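Local coordinates for protein syncytin-1 (Homo sapiens, PDB 5HA6) that probably drives cell-cell membrane fusion as the trimeric fusion subunit of an envelope glycoprotein of endogenous retroviral origin, at residues V96-K99 / V100-R104. The protein carries 1 engineered substitution. Residues are numbered along the deposited sequence; the frame is centred on the assembly and turned at random.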
loop_
_atom_site.group_PDB
_atom_site.type_symbol
_atom_site.label_atom_id
_atom_site.label_comp_id
_atom_site.label_asym_id
_atom_site.label_seq_id
_atom_site.Cartn_x
_atom_site.Cartn_y
_atom_site.Cartn_z
ATOM N N VAL A 96 -2.934 -8.848 4.148
ATOM C CA VAL A 96 -1.700 -8.084 4.307
ATOM C C VAL A 96 -1.149 -8.296 5.694
ATOM O O VAL A 96 0.068 -8.507 5.895
ATOM C CB VAL A 96 -1.940 -6.579 4.032
ATOM C CG1 VAL A 96 -0.725 -5.742 4.349
ATOM C CG2 VAL A 96 -2.335 -6.361 2.537
ATOM N N THR A 97 -2.031 -8.238 6.670
ATOM C CA THR A 97 -1.656 -8.510 8.054
ATOM C C THR A 97 -0.951 -9.877 8.168
ATOM O O THR A 97 0.117 -10.004 8.841
ATOM C CB THR A 97 -2.903 -8.448 8.959
ATOM O OG1 THR A 97 -3.394 -7.096 8.951
ATOM C CG2 THR A 97 -2.588 -8.870 10.420
ATOM N N GLU A 98 -1.525 -10.892 7.513
ATOM C CA GLU A 98 -0.903 -12.223 7.547
ATOM C C GLU A 98 0.487 -12.237 6.935
ATOM O O GLU A 98 1.436 -12.744 7.559
ATOM C CB GLU A 98 -1.756 -13.268 6.809
ATOM C CG GLU A 98 -1.035 -14.653 6.745
ATOM C CD GLU A 98 -0.678 -15.258 8.114
ATOM O OE1 GLU A 98 -1.297 -14.870 9.156
ATOM O OE2 GLU A 98 0.215 -16.177 8.156
ATOM N N LYS A 99 0.621 -11.663 5.728
ATOM C CA LYS A 99 1.938 -11.617 5.076
ATOM C C LYS A 99 3.000 -10.882 5.905
ATOM O O LYS A 99 4.163 -11.330 5.971
ATOM C CB LYS A 99 1.861 -10.939 3.686
ATOM C CG LYS A 99 0.906 -11.579 2.712
ATOM C CD LYS A 99 1.298 -12.990 2.319
ATOM C CE LYS A 99 0.238 -13.619 1.449
ATOM N NZ LYS A 99 0.682 -14.932 0.943
ATOM N N VAL A 100 2.620 -9.746 6.494
ATOM C CA VAL A 100 3.514 -9.004 7.403
ATOM C C VAL A 100 3.985 -9.852 8.576
ATOM O O VAL A 100 5.183 -9.866 8.903
ATOM C CB VAL A 100 2.822 -7.749 7.934
ATOM C CG1 VAL A 100 3.600 -7.129 9.114
ATOM C CG2 VAL A 100 2.670 -6.720 6.782
ATOM N N LYS A 101 3.051 -10.565 9.207
ATOM C CA LYS A 101 3.416 -11.347 10.370
ATOM C C LYS A 101 4.341 -12.485 9.950
ATOM O O LYS A 101 5.288 -12.814 10.680
ATOM C CB LYS A 101 2.152 -11.851 11.111
ATOM C CG LYS A 101 1.450 -10.725 11.951
ATOM C CD LYS A 101 0.163 -11.168 12.593
ATOM C CE LYS A 101 -0.555 -10.016 13.315
ATOM N NZ LYS A 101 -1.635 -10.508 14.192
ATOM N N GLU A 102 4.096 -13.052 8.762
ATOM C CA GLU A 102 5.008 -14.077 8.197
ATOM C C GLU A 102 6.422 -13.534 7.915
ATOM O O GLU A 102 7.427 -14.171 8.221
ATOM C CB GLU A 102 4.411 -14.631 6.902
ATOM C CG GLU A 102 3.232 -15.568 7.135
ATOM C CD GLU A 102 2.591 -15.979 5.804
ATOM O OE1 GLU A 102 3.302 -15.923 4.758
ATOM O OE2 GLU A 102 1.388 -16.326 5.792
ATOM N N ILE A 103 6.493 -12.350 7.326
ATOM C CA ILE A 103 7.780 -11.663 7.187
ATOM C C ILE A 103 8.505 -11.430 8.531
ATOM O O ILE A 103 9.718 -11.677 8.659
ATOM C CB ILE A 103 7.569 -10.334 6.461
ATOM C CG1 ILE A 103 7.134 -10.629 5.001
ATOM C CG2 ILE A 103 8.809 -9.489 6.540
ATOM C CD1 ILE A 103 6.684 -9.402 4.231
ATOM N N ARG A 104 7.780 -10.927 9.518
ATOM C CA ARG A 104 8.352 -10.747 10.843
ATOM C C ARG A 104 8.792 -12.095 11.481
ATOM O O ARG A 104 9.852 -12.160 12.171
ATOM C CB ARG A 104 7.336 -9.981 11.706
ATOM C CG ARG A 104 7.246 -8.482 11.255
ATOM C CD ARG A 104 6.259 -7.689 12.063
ATOM N NE ARG A 104 6.372 -6.270 11.728
ATOM C CZ ARG A 104 5.412 -5.377 11.925
ATOM N NH1 ARG A 104 4.256 -5.718 12.501
ATOM N NH2 ARG A 104 5.623 -4.127 11.578
HETATM O O HOH W 1 2.323 -16.488 2.233
#
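Glu102 OE1 has two partners: a water donates to it at 2.8 Å and takes a bond from Lys99 NZ at 2.6 Å, while Arg42 of the second subunit makes a salt bridge to the same oxygen. Lys99 and Glu102, three residues apart on helix 93-115, are thus joined through water. Lys99 NZ also pairs with Asp45 of the second subunit, so both long, charged side chains suit this border, where each can reach across to the neighbouring helix and stay hydrated. The other oxygen, Glu102 OE2, comes within 2.6 Å of Glu98 OE2. Glu98 gets there because its chain, leaving anti to the backbone N, bends at chi2 (58°) toward the next turn; the two carboxylate planes are turned 63° apart. So close an approach suggests that one acid holds a proton. On another side, Thr97 CG2 lies 3.7 Å from Lys101 CE, its methyl alongside the extended lysine chain, while Thr97 OG1 turns back to the carbonyl of Ser93 and is satisfied within the helix. Val96 and Val100, compact and apolar, belong to the buried side of the helix, Val96 CG1 standing 4.3 Å from Val100 CG2, and Val100 packs on Leu47 and Val48 of helix 25-71. Val100 CG1 also sits above one face of the Arg104 guanidinium, offset toward its rim; that group forms a salt bridge to Asp45 of its own chain. Regular i to i+4 backbone bonds, such as Val100 N to Val96 O (2.9 Å), hold this part of an outer helix packed antiparallel on the core helices, the trimeric six-helix bundle of class I fusion proteins.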